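Local coordinates for probable branched-chain amino acid ABC transporter, amino acid binding protein (Thermus thermophilus, PDB 3LKB) that probably binds branched-chain amino acids such as the valine found in its cleft and hands them to an ABC transporter for uptake, at residues 106-109 with 110-113; 209-212 with 213-217; 236-239 with 240-244. The protein carries 2 engineered substitutions. All blocks are in the same frame, centred on the assembly; numbering follows the deposited sequence.

Interaction 1 (106-109 with 110-113)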
loop_
_atom_site.group_PDB
_atom_site.type_symbol
_atom_site.label_atom_id
_atom_site.label_comp_id
_atom_site.label_asym_id
_atom_site.label_seq_id
_atom_site.Cartn_x
_atom_site.Cartn_y
_atom_site.Cartn_z
ATOM N N MET A 106 7.514 3.412 -18.428
ATOM C CA MET A 106 8.530 3.905 -19.333
ATOM C C MET A 106 8.681 2.949 -20.540
ATOM O O MET A 106 9.783 2.672 -21.053
ATOM C CB MET A 106 9.802 4.087 -18.515
ATOM C CG MET A 106 9.532 4.744 -17.066
ATOM S SD MET A 106 10.973 4.567 -16.045
ATOM C CE MET A 106 10.566 5.806 -14.836
ATOM N N HIS A 107 7.565 2.424 -21.016
ATOM C CA HIS A 107 7.701 1.461 -22.059
ATOM C C HIS A 107 7.774 2.186 -23.399
ATOM O O HIS A 107 6.914 3.008 -23.700
ATOM C CB HIS A 107 6.566 0.472 -22.046
ATOM C CG HIS A 107 6.715 -0.578 -23.081
ATOM N ND1 HIS A 107 5.673 -1.386 -23.493
ATOM C CD2 HIS A 107 7.784 -0.935 -23.818
ATOM C CE1 HIS A 107 6.111 -2.235 -24.402
ATOM N NE2 HIS A 107 7.391 -1.981 -24.618
ATOM N N ILE A 108 8.796 1.890 -24.196
ATOM C CA ILE A 108 8.993 2.642 -25.449
ATOM C C ILE A 108 7.837 2.505 -26.473
ATOM O O ILE A 108 7.518 3.448 -27.249
ATOM C CB ILE A 108 10.309 2.269 -26.099
ATOM C CG1 ILE A 108 10.658 3.284 -27.163
ATOM C CG2 ILE A 108 10.268 0.804 -26.645
ATOM C CD1 ILE A 108 11.057 4.666 -26.614
ATOM N N GLU A 109 7.205 1.337 -26.448
ATOM C CA GLU A 109 6.079 1.024 -27.314
ATOM C C GLU A 109 4.946 2.069 -27.211
ATOM O O GLU A 109 4.170 2.287 -28.160
ATOM C CB GLU A 109 5.596 -0.422 -27.010
ATOM C CG GLU A 109 4.430 -0.939 -27.862
ATOM C CD GLU A 109 4.695 -0.818 -29.373
ATOM O OE1 GLU A 109 5.884 -0.994 -29.806
ATOM O OE2 GLU A 109 3.714 -0.566 -30.126
ATOM N N LEU A 110 4.860 2.721 -26.059
ATOM C CA LEU A 110 3.850 3.746 -25.838
ATOM C C LEU A 110 3.995 4.945 -26.753
ATOM O O LEU A 110 2.985 5.527 -27.102
ATOM C CB LEU A 110 3.856 4.232 -24.386
ATOM C CG LEU A 110 3.572 3.183 -23.302
ATOM C CD1 LEU A 110 3.473 3.842 -21.903
ATOM C CD2 LEU A 110 2.338 2.328 -23.630
ATOM N N ILE A 111 5.225 5.322 -27.107
ATOM C CA ILE A 111 5.449 6.467 -27.990
ATOM C C ILE A 111 5.786 6.021 -29.433
ATOM O O ILE A 111 6.196 6.826 -30.240
ATOM C CB ILE A 111 6.474 7.505 -27.426
ATOM C CG1 ILE A 111 7.752 6.854 -26.927
ATOM C CG2 ILE A 111 5.901 8.224 -26.202
ATOM C CD1 ILE A 111 8.900 6.968 -27.772
ATOM N N ASP A 112 5.600 4.731 -29.728
ATOM C CA ASP A 112 5.748 4.187 -31.086
ATOM C C ASP A 112 4.381 4.094 -31.749
ATOM O O ASP A 112 3.393 4.020 -31.057
ATOM C CB ASP A 112 6.383 2.805 -31.065
ATOM C CG ASP A 112 7.895 2.850 -30.843
ATOM O OD1 ASP A 112 8.526 3.949 -30.818
ATOM O OD2 ASP A 112 8.449 1.747 -30.673
ATOM N N PRO A 113 4.333 4.185 -33.089
ATOM C CA PRO A 113 3.079 4.189 -33.858
ATOM C C PRO A 113 2.405 2.853 -33.780
ATOM O O PRO A 113 3.074 1.854 -33.537
ATOM C CB PRO A 113 3.537 4.431 -35.298
ATOM C CG PRO A 113 5.030 4.271 -35.259
ATOM C CD PRO A 113 5.477 4.623 -33.911
#

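Interaction 2 (209-212 with 213-217)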
loop_
_atom_site.group_PDB
_atom_site.type_symbol
_atom_site.label_atom_id
_atom_site.label_comp_id
_atom_site.label_asym_id
_atom_site.label_seq_id
_atom_site.Cartn_x
_atom_site.Cartn_y
_atom_site.Cartn_z
ATOM N N GLY A 209 10.233 -5.297 -4.398
ATOM C CA GLY A 209 9.973 -6.459 -3.475
ATOM C C GLY A 209 10.359 -7.820 -4.067
ATOM O O GLY A 209 11.093 -8.580 -3.473
ATOM N N PRO A 210 9.890 -8.144 -5.283
ATOM C CA PRO A 210 10.418 -9.418 -5.857
ATOM C C PRO A 210 11.950 -9.468 -6.020
ATOM O O PRO A 210 12.598 -10.525 -5.786
ATOM C CB PRO A 210 9.724 -9.504 -7.214
ATOM C CG PRO A 210 8.362 -8.709 -6.956
ATOM C CD PRO A 210 8.842 -7.532 -6.119
ATOM N N VAL A 211 12.540 -8.344 -6.414
ATOM C CA VAL A 211 13.996 -8.309 -6.576
ATOM C C VAL A 211 14.711 -8.541 -5.228
ATOM O O VAL A 211 15.614 -9.376 -5.149
ATOM C CB VAL A 211 14.489 -7.003 -7.263
ATOM C CG1 VAL A 211 16.053 -6.954 -7.304
ATOM C CG2 VAL A 211 13.936 -6.916 -8.654
ATOM N N ALA A 212 14.274 -7.828 -4.187
ATOM C CA ALA A 212 14.811 -7.979 -2.842
ATOM C C ALA A 212 14.784 -9.437 -2.367
ATOM O O ALA A 212 15.773 -9.955 -1.747
ATOM C CB ALA A 212 14.028 -7.085 -1.872
ATOM N N ASN A 213 13.665 -10.107 -2.623
ATOM C CA ASN A 213 13.552 -11.509 -2.241
ATOM C C ASN A 213 14.587 -12.402 -2.939
ATOM O O ASN A 213 15.197 -13.310 -2.327
ATOM C CB ASN A 213 12.134 -12.008 -2.527
ATOM C CG ASN A 213 11.117 -11.410 -1.575
ATOM O OD1 ASN A 213 11.443 -11.091 -0.415
ATOM N ND2 ASN A 213 9.878 -11.232 -2.062
ATOM N N ILE A 214 14.766 -12.164 -4.232
ATOM C CA ILE A 214 15.766 -12.895 -4.985
ATOM C C ILE A 214 17.182 -12.642 -4.403
ATOM O O ILE A 214 17.928 -13.601 -4.205
ATOM C CB ILE A 214 15.670 -12.568 -6.493
ATOM C CG1 ILE A 214 14.425 -13.238 -7.080
ATOM C CG2 ILE A 214 16.929 -13.028 -7.218
ATOM C CD1 ILE A 214 14.018 -12.714 -8.428
ATOM N N LEU A 215 17.530 -11.384 -4.100
ATOM C CA LEU A 215 18.857 -11.042 -3.565
ATOM C C LEU A 215 19.088 -11.674 -2.212
ATOM O O LEU A 215 20.155 -12.186 -1.948
ATOM C CB LEU A 215 19.022 -9.507 -3.401
ATOM C CG LEU A 215 18.759 -8.643 -4.630
ATOM C CD1 LEU A 215 18.908 -7.121 -4.354
ATOM C CD2 LEU A 215 19.602 -9.110 -5.780
ATOM N N LYS A 216 18.074 -11.623 -1.351
ATOM C CA LYS A 216 18.157 -12.257 -0.046
ATOM C C LYS A 216 18.497 -13.730 -0.193
ATOM O O LYS A 216 19.385 -14.223 0.454
ATOM C CB LYS A 216 16.854 -12.040 0.735
ATOM C CG LYS A 216 16.916 -10.734 1.516
ATOM C CD LYS A 216 15.636 -10.005 1.595
ATOM C CE LYS A 216 14.732 -10.479 2.715
ATOM N NZ LYS A 216 13.498 -9.572 2.727
ATOM N N ASP A 217 17.805 -14.420 -1.081
ATOM C CA ASP A 217 18.093 -15.825 -1.314
ATOM C C ASP A 217 19.489 -16.022 -1.942
ATOM O O ASP A 217 20.234 -16.888 -1.488
ATOM C CB ASP A 217 16.991 -16.428 -2.174
ATOM C CG ASP A 217 15.733 -16.719 -1.371
ATOM O OD1 ASP A 217 15.839 -16.855 -0.119
ATOM O OD2 ASP A 217 14.638 -16.798 -1.994
#

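Interaction 3 (236-239 with 240-244)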
loop_
_atom_site.group_PDB
_atom_site.type_symbol
_atom_site.label_atom_id
_atom_site.label_comp_id
_atom_site.label_asym_id
_atom_site.label_seq_id
_atom_site.Cartn_x
_atom_site.Cartn_y
_atom_site.Cartn_z
ATOM N N PRO A 236 16.443 3.611 -2.659
ATOM C CA PRO A 236 16.303 3.353 -1.229
ATOM C C PRO A 236 15.256 2.333 -0.884
ATOM O O PRO A 236 15.399 1.656 0.122
ATOM C CB PRO A 236 15.925 4.734 -0.671
ATOM C CG PRO A 236 16.542 5.670 -1.568
ATOM C CD PRO A 236 16.345 5.060 -2.952
ATOM N N ASP A 237 14.224 2.208 -1.705
ATOM C CA ASP A 237 13.280 1.104 -1.573
ATOM C C ASP A 237 13.940 -0.269 -1.631
ATOM O O ASP A 237 13.695 -1.103 -0.748
ATOM C CB ASP A 237 12.177 1.199 -2.628
ATOM C CG ASP A 237 11.870 2.644 -3.000
ATOM O OD1 ASP A 237 10.897 3.130 -2.376
ATOM O OD2 ASP A 237 12.670 3.299 -3.832
ATOM N N LEU A 238 14.771 -0.539 -2.639
ATOM C CA LEU A 238 15.440 -1.839 -2.681
ATOM C C LEU A 238 16.321 -2.057 -1.451
ATOM O O LEU A 238 16.342 -3.140 -0.860
ATOM C CB LEU A 238 16.262 -2.019 -3.962
ATOM C CG LEU A 238 16.733 -3.432 -4.379
ATOM C CD1 LEU A 238 17.058 -3.511 -5.843
ATOM C CD2 LEU A 238 18.035 -3.642 -3.754
ATOM N N ILE A 239 17.058 -1.041 -1.053
ATOM C CA ILE A 239 17.923 -1.183 0.121
ATOM C C ILE A 239 17.117 -1.516 1.369
ATOM O O ILE A 239 17.501 -2.374 2.162
ATOM C CB ILE A 239 18.764 0.109 0.363
ATOM C CG1 ILE A 239 19.586 0.464 -0.908
ATOM C CG2 ILE A 239 19.545 0.032 1.702
ATOM C CD1 ILE A 239 20.598 -0.635 -1.387
ATOM N N ALA A 240 15.997 -0.864 1.539
ATOM C CA ALA A 240 15.183 -1.092 2.706
ATOM C C ALA A 240 14.662 -2.544 2.763
ATOM O O ALA A 240 14.513 -3.117 3.863
ATOM C CB ALA A 240 13.983 -0.108 2.725
ATOM N N LEU A 241 14.326 -3.113 1.605
ATOM C CA LEU A 241 13.758 -4.499 1.544
ATOM C C LEU A 241 14.841 -5.566 1.494
ATOM O O LEU A 241 14.612 -6.676 1.951
ATOM C CB LEU A 241 12.878 -4.661 0.317
ATOM C CG LEU A 241 11.619 -3.800 0.282
ATOM C CD1 LEU A 241 10.949 -3.901 -1.057
ATOM C CD2 LEU A 241 10.640 -4.274 1.372
ATOM N N ALA A 242 16.012 -5.238 0.950
ATOM C CA ALA A 242 17.091 -6.209 0.740
ATOM C C ALA A 242 18.255 -6.065 1.755
ATOM O O ALA A 242 19.010 -7.039 1.984
ATOM C CB ALA A 242 17.645 -6.082 -0.661
ATOM N N GLY A 243 18.401 -4.873 2.335
ATOM C CA GLY A 243 19.539 -4.617 3.245
ATOM C C GLY A 243 20.839 -4.924 2.519
ATOM O O GLY A 243 21.018 -4.542 1.400
ATOM N N ASP A 244 21.712 -5.675 3.142
ATOM C CA ASP A 244 23.022 -5.936 2.601
ATOM C C ASP A 244 23.012 -6.817 1.409
ATOM O O ASP A 244 24.044 -6.942 0.735
ATOM C CB ASP A 244 23.868 -6.657 3.623
ATOM C CG ASP A 244 24.830 -5.755 4.263
ATOM O OD1 ASP A 244 24.360 -4.696 4.766
ATOM O OD2 ASP A 244 26.055 -6.081 4.248
#

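Interaction 1 (106-109 with 110-113)
A run of successive turns in the loop between strands 101-103 and 121-123 brings His107 against Leu110 and Ile108 against Ile111. The segment follows directly on Ser105, a residue of the valine pocket, whose OG bonds to His107 N. The side chain of His107 is about 6 Å from the bound valine. The backbone closes the turns by bonds from each N to the carbonyl three residues earlier. Leu110 N donates to His107 O at 3.1 Å, and Ile111 N to Ile108 O at 3.0 Å. Both donors stand above the carbonyl plane, about 48° out of it. A weak third bond runs from Asp112 N to Glu109 O at 3.2 Å.

The side chains of Ile108 and Ile111 cross obliquely, their CD1 atoms 3.4 Å apart. Ile111 CG1 lies between its own N and carbonyl carbon (chi1 48°), which puts it 3.4 Å from Ile108 O. With an alanine here, the CD1 methyl of Ile108 would probably lose this cover and a gap would open beside it. Ile111 also touches His350.

Glu109 bends at chi2 and brings OE1 to 3.9 Å from Asp112 OD2. The two carboxylates are nearly perpendicular, with planes 82° apart. Their like charges may raise the proton affinity of one or the other.

Lys91 NZ bonds to Glu109 O and to Asp112 O, tying the turns to helix 84-97. Leu110 rests on Asn87 and Leu88 of that helix. Ile108 packs on Ser127 of helix 126-140 and on His382 and Tyr383 of helix 376-383.

Interaction 2 (209-212 with 213-217)
Val211 and Leu215 lie side by side and point the same way, one helical turn apart. Val211 CG1 is anti to its N (chi1 175°) and comes beside Leu215 CD1, at 4.1 Å. Leu215 CG passes 3.3 Å from Val211 O. The branch therefore covers the carbonyl that also accepts Leu215 N.

Ile214 leaves another face. Its CG1 lies 3.5 Å from Pro210 O, again alongside the carbonyl one turn back. Asn213 lays its amide beside Gly209 O: CG lies anti to the carbonyl carbon (chi1 -71°), and ND2 stops 3.2 Å from Gly209 O. The angle there is too poor for a hydrogen bond. ND2 bonds instead to Asn184 OD1, while Asn184 ND2 bonds to Pro210 O. One asparagine amide thus grips the helix through both its ends and fixes the rotation of the other.

This is the helix of the beta-alpha-beta unit formed by strand 201-205, helix 208-220 and strand 226-229, in a lobe of the periplasmic binding protein fold. Its backbone is regular. Asn213 N donates to Gly209 O at 3.1 Å, and Ile214 N to Pro210 O at 3.1 Å. Leu215 N to Val211 O and Lys216 N to Ala212 O continue the series. Ile214 faces the sheet at His204 and His227, and Leu215 also touches His227.

Lys216 has a bent chain that folds back over Ala212 O, its CD 3.3 Å away. Its NZ ends in a hydrogen bond to Leu241 O on the neighbouring helix 236-242.

Interaction 3 (236-239 with 240-244)
Leu238 O accepts two backbone bonds: one from Ala242 N at 2.8 Å and a weak one from Leu241 N at 3.2 Å. Before it, Ala240 N donates to Pro236 O at 3.0 Å, and Leu241 N to Asp237 O at 3.2 Å. After it, Gly243 N donates to Ile239 O at 2.7 Å.

Between the two segments one apolar side-chain contact stands out. Leu238 CG is anti to its N (chi1 -164°), which carries CD2 over to Ala242 CB at 4.0 Å. The same Ala242 CB sits 3.2 Å from Leu238 O, so the small residue fits close against the turn before it. Leu241 lays CG 3.6 Å from Asp237 O. Helix 208-220 covers Leu238 and Ala242. Leu238 also touches the loop residues Ala246 and Phe249, and Ile239 touches Ala246.

The one charged side chain of the first turn turns away from the second. Asp237 OD1 is bonded to Ser284 OG.

The helix starts on Pro236, whose ring N has no hydrogen to offer, a common feature of a first turn. It ends at Gly243, which leaves helical geometry with positive phi (56°), a conformation that favours glycine. A glycine just after the last helical residue is a common way to end a helix. Here it closes the helix of the beta-alpha-beta crossover from strand 226-229 to strand 250-253.

Interactions 2 and 3 hold neighbouring elements. Helices 208-220 and 236-242 belong to successive beta-alpha-beta units around one sheet and pack directly: Leu215 CD1 meets Leu238 CD2 at 3.6 Å, and Ala212 CB meets Leu241 CB at 3.5 Å. Interaction 2 is the more buried and lies within one regular helix. Interaction 3 is partly buried, with Ala240 exposed, and it ends at a glycine. Interaction 1 lies apart, its centre about 28 Å from that of interaction 2 and about 30 Å from that of interaction 3. It is also partly buried, but it is loop. Its bonds span three residues instead of four, and two acidic side chains come close there.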